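PDB 5UQZ: glucan-binding protein C, GbpC from Streptococcus mutans UA159, which probably mediates both sucrose-independent and sucrose-dependent adherence of the bacterium, binding glucan while anchored in the cell wall. Local coordinates for residues S161-N164 with E165-L169; T186-G190 with R191-I195. All blocks are in the same frame, centred on the assembly; numbering follows the deposited sequence. Where two conformers were deposited one is given.

Contact 1 of 2, residues S161-N164 with E165-L169; sequences STNN and EGSAL
An ST turn at Ser161 opens the loop that returns the chain to strand 167-172, and the Ser161 hydroxyl also reaches across that loop to Ser167. Ser161 OG accepts from the backbone N of Asn163, 3.1 Å away and almost perfectly in line (178°), and donates to Ser167 O at 2.6 Å. Its chi1 of -179° swings OG away from its own nitrogen and beside its carbonyl carbon, facing the start of the strand. Asn163 fills the turn with its amide. Asn163 OD1 accepts from Glu165 N at 2.9 Å, closing an Asx turn, though the donor stands well above the carbonyl plane rather than on a lone pair; a weak bond comes from Ser167 N. The other end of the amide, Asn163 ND2, points an N-H nearly in the amide plane at Ser167 OG, 3.0 Å off, and also bonds Thr102 OG1, so the rotation of the group is fixed from both ends. A water links the backbone as well, 2.7 Å from Asn163 O and 2.9 Å from Gly166 N, where the chain bends through a positive phi of 61°. Strands 122-127 and 180-184 flank the outgoing strand: Ala168 pairs with Met126 and Leu169 with Gly183, while Ser161 and Asn163 lie against Ala184.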
loop_
_atom_site.group_PDB
_atom_site.type_symbol
_atom_site.label_atom_id
_atom_site.label_comp_id
_atom_site.label_asym_id
_atom_site.label_seq_id
_atom_site.Cartn_x
_atom_site.Cartn_y
_atom_site.Cartn_z
ATOM N N SER A 161 -15.768 9.058 8.560
ATOM C CA SER A 161 -16.006 8.375 7.288
ATOM C C SER A 161 -16.295 9.406 6.196
ATOM O O SER A 161 -16.615 10.576 6.477
ATOM C CB SER A 161 -17.218 7.445 7.425
ATOM O OG SER A 161 -17.425 6.788 6.209
ATOM N N THR A 162 -16.223 8.946 4.940
ATOM C CA THR A 162 -16.672 9.711 3.794
ATOM C C THR A 162 -18.176 9.569 3.530
ATOM O O THR A 162 -18.693 10.290 2.663
ATOM C CB THR A 162 -15.865 9.332 2.550
ATOM O OG1 THR A 162 -15.940 7.911 2.413
ATOM C CG2 THR A 162 -14.406 9.706 2.711
ATOM N N ASN A 163 -18.859 8.640 4.219
ATOM C CA ASN A 163 -20.296 8.552 4.038
ATOM C C ASN A 163 -21.010 9.384 5.104
ATOM O O ASN A 163 -20.379 10.072 5.916
ATOM C CB ASN A 163 -20.755 7.089 3.927
ATOM C CG ASN A 163 -20.732 6.304 5.249
ATOM O OD1 ASN A 163 -20.711 6.888 6.354
ATOM N ND2 ASN A 163 -20.746 4.993 5.141
ATOM N N ASN A 164 -22.342 9.374 5.062
ATOM C CA ASN A 164 -23.142 10.151 6.006
ATOM C C ASN A 164 -23.769 9.269 7.080
ATOM O O ASN A 164 -24.761 9.643 7.696
ATOM C CB ASN A 164 -24.181 11.008 5.286
ATOM C CG ASN A 164 -23.542 12.206 4.604
ATOM O OD1 ASN A 164 -22.602 12.771 5.139
ATOM N ND2 ASN A 164 -24.080 12.620 3.469
ATOM N N GLU A 165 -23.182 8.106 7.327
ATOM C CA GLU A 165 -23.710 7.135 8.274
ATOM C C GLU A 165 -22.721 6.824 9.390
ATOM O O GLU A 165 -23.001 5.943 10.219
ATOM C CB GLU A 165 -24.091 5.835 7.542
ATOM C CG GLU A 165 -25.032 6.017 6.349
ATOM C CD GLU A 165 -25.145 4.757 5.496
ATOM O OE1 GLU A 165 -25.203 3.643 6.061
ATOM O OE2 GLU A 165 -25.161 4.884 4.259
ATOM N N GLY A 166 -21.576 7.504 9.434
ATOM C CA GLY A 166 -20.596 7.225 10.491
ATOM C C GLY A 166 -20.089 5.801 10.452
ATOM O O GLY A 166 -19.883 5.192 11.506
ATOM N N SER A 167 -19.886 5.256 9.242
ATOM C CA SER A 167 -19.562 3.841 9.122
ATOM C C SER A 167 -18.598 3.637 7.967
ATOM O O SER A 167 -18.423 4.506 7.091
ATOM C CB SER A 167 -20.835 3.024 8.846
ATOM O OG SER A 167 -21.312 3.311 7.525
ATOM N N ALA A 168 -17.949 2.475 7.982
ATOM C CA ALA A 168 -17.146 2.085 6.836
ATOM C C ALA A 168 -17.130 0.559 6.818
ATOM O O ALA A 168 -17.232 -0.088 7.864
ATOM C CB ALA A 168 -15.710 2.628 6.963
ATOM N N LEU A 169 -17.036 -0.004 5.612
ATOM C CA LEU A 169 -16.956 -1.438 5.449
ATOM C C LEU A 169 -15.491 -1.880 5.508
ATOM O O LEU A 169 -14.627 -1.276 4.847
ATOM C CB LEU A 169 -17.596 -1.829 4.130
ATOM C CG LEU A 169 -17.741 -3.345 3.879
ATOM C CD1 LEU A 169 -18.676 -3.977 4.920
ATOM C CD2 LEU A 169 -18.229 -3.585 2.456
HETATM O O HOH W 1 -20.162 9.911 8.619
#

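Contact 2 of 2, residues T186-G190 with R191-I195; sequences TSNAG and RNDKI
Asp193 OD2 is gripped by Asn188 ND2 at 2.9 Å and by water 3 at 2.7 Å, with water 2 adding only a weak bond. The two side chains meet across a connecting loop that leaves strand 180-184 of the four-stranded sheet and enters strand 194-204 of the larger one, so this is a crossing between sheets and not a hairpin. Asn188 holds CG beside its backbone N and opposite the carbonyl carbon (chi1 -55°), and Asp193 is set the same way, which brings amide and carboxylate together. The amide N-H runs almost straight to the oxygen (175°) and within the amide plane, reaching OD2 from the syn side, somewhat out of the carboxylate plane. Amide and carboxylate are turned 72° against each other, and the side chains cross at about a right angle. At its other end the Asn188 amide accepts from Asn164 ND2 through OD1, which fixes which way round the group lies.

Inside the bend, water takes the place of direct backbone bonds. Water 3 also accepts from Asn188 N, coupling that backbone to the carboxylate, while water 2 accepts from Asp193 N at 3.2 Å. Water 4 joins Asn188 O to Arg191 N, 2.8 Å from the latter. Gly190 and Arg191 both have positive phi, and these turn the chain back on itself at the exposed end. From there the extended Arg191 side chain leads away, its NE forming a salt bridge with Asp320. At the tip, water 5 bridges 2.8 Å to Ala189 O and 3.0 Å to Asn192 N.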
loop_
_atom_site.group_PDB
_atom_site.type_symbol
_atom_site.label_atom_id
_atom_site.label_comp_id
_atom_site.label_asym_id
_atom_site.label_seq_id
_atom_site.Cartn_x
_atom_site.Cartn_y
_atom_site.Cartn_z
ATOM N N THR A 186 -18.453 7.947 -0.947
ATOM C CA THR A 186 -18.144 9.360 -0.733
ATOM C C THR A 186 -19.454 10.105 -0.941
ATOM O O THR A 186 -19.875 10.361 -2.079
ATOM C CB THR A 186 -17.076 9.837 -1.714
ATOM O OG1 THR A 186 -15.935 8.966 -1.618
ATOM C CG2 THR A 186 -16.620 11.260 -1.382
ATOM N N SER A 187 -20.136 10.397 0.163
ATOM C CA SER A 187 -21.511 10.864 0.068
ATOM C C SER A 187 -21.623 12.334 -0.311
ATOM O O SER A 187 -22.669 12.731 -0.828
ATOM C CB SER A 187 -22.217 10.651 1.404
ATOM O OG SER A 187 -22.266 9.274 1.721
ATOM N N ASN A 188 -20.614 13.141 -0.012
ATOM C CA ASN A 188 -20.706 14.588 -0.188
ATOM C C ASN A 188 -19.712 15.093 -1.214
ATOM O O ASN A 188 -18.660 14.495 -1.403
ATOM C CB ASN A 188 -20.433 15.251 1.143
ATOM C CG ASN A 188 -21.353 14.732 2.221
ATOM O OD1 ASN A 188 -22.579 14.713 2.048
ATOM N ND2 ASN A 188 -20.788 14.302 3.339
ATOM N N ALA A 189 -20.084 16.199 -1.868
ATOM C CA ALA A 189 -19.155 16.945 -2.705
ATOM C C ALA A 189 -18.197 17.767 -1.841
ATOM O O ALA A 189 -18.425 17.982 -0.654
ATOM C CB ALA A 189 -19.963 17.903 -3.596
ATOM N N GLY A 190 -17.109 18.225 -2.450
ATOM C CA GLY A 190 -16.211 19.160 -1.794
ATOM C C GLY A 190 -14.887 18.578 -1.338
ATOM O O GLY A 190 -14.060 19.337 -0.822
ATOM N N ARG A 191 -14.672 17.270 -1.480
ATOM C CA ARG A 191 -13.335 16.670 -1.331
ATOM C C ARG A 191 -12.779 16.772 0.086
ATOM O O ARG A 191 -11.577 16.562 0.275
ATOM C CB ARG A 191 -12.339 17.215 -2.365
ATOM C CG ARG A 191 -12.761 16.939 -3.782
ATOM C CD ARG A 191 -11.744 17.450 -4.749
ATOM N NE ARG A 191 -12.092 17.053 -6.126
ATOM C CZ ARG A 191 -11.369 17.294 -7.209
ATOM N NH1 ARG A 191 -10.219 17.968 -7.086
ATOM N NH2 ARG A 191 -11.777 16.798 -8.387
ATOM N N ASN A 192 -13.625 17.021 1.093
ATOM C CA ASN A 192 -13.108 17.346 2.416
ATOM C C ASN A 192 -13.480 16.365 3.523
ATOM O O ASN A 192 -13.082 16.583 4.675
ATOM C CB ASN A 192 -13.492 18.770 2.831
ATOM C CG ASN A 192 -12.716 19.886 2.097
ATOM O OD1 ASN A 192 -13.233 20.997 1.966
ATOM N ND2 ASN A 192 -11.472 19.633 1.652
ATOM N N ASP A 193 -14.178 15.288 3.227
ATOM C CA ASP A 193 -14.357 14.229 4.220
ATOM C C ASP A 193 -13.263 13.184 4.034
ATOM O O ASP A 193 -12.622 13.110 2.990
ATOM C CB ASP A 193 -15.733 13.583 4.031
ATOM C CG ASP A 193 -16.865 14.584 4.280
ATOM O OD1 ASP A 193 -16.757 15.439 5.200
ATOM O OD2 ASP A 193 -17.878 14.552 3.556
ATOM N N LYS A 194 -13.078 12.357 5.063
ATOM C CA LYS A 194 -12.037 11.332 4.978
ATOM C C LYS A 194 -12.469 10.127 5.797
ATOM O O LYS A 194 -13.239 10.247 6.767
ATOM C CB LYS A 194 -10.703 11.847 5.457
ATOM C CG LYS A 194 -10.657 12.339 6.798
ATOM C CD LYS A 194 -9.369 13.213 6.982
ATOM C CE LYS A 194 -9.296 13.691 8.418
ATOM N NZ LYS A 194 -8.012 14.368 8.723
ATOM N N ILE A 195 -11.916 8.965 5.440
ATOM C CA ILE A 195 -11.896 7.824 6.337
ATOM C C ILE A 195 -10.620 7.979 7.168
ATOM O O ILE A 195 -9.518 8.156 6.610
ATOM C CB ILE A 195 -11.879 6.504 5.544
ATOM C CG1 ILE A 195 -13.219 6.293 4.830
ATOM C CG2 ILE A 195 -11.582 5.305 6.461
ATOM C CD1 ILE A 195 -13.235 5.114 3.863
HETATM O O HOH W 2 -15.932 14.370 0.682
HETATM O O HOH W 3 -18.117 12.737 1.542
HETATM O O HOH W 4 -16.210 15.025 -2.312
HETATM O O HOH W 5 -16.568 17.161 1.282
#

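In the fold
Contact 1 closes before contact 2 opens, and their centres lie about 10 Å apart on the same side of the chain's centre, away from the calcium site. Both are loops that cross between the two antiparallel sheets: 161-169 leads from strand 151-160 of the larger sheet to strand 167-172 of the four-stranded one, and 186-195 makes the return journey from strand 180-184 to strand 194-204. The loops are joined directly, with a probable backbone hydrogen bond of 2.9 Å from Ser187 N to Thr162 O and Ser187 OG packed against Asn163. Together they tie the two sheets at one end of the glucan-binding protein's beta-supersandwich domain.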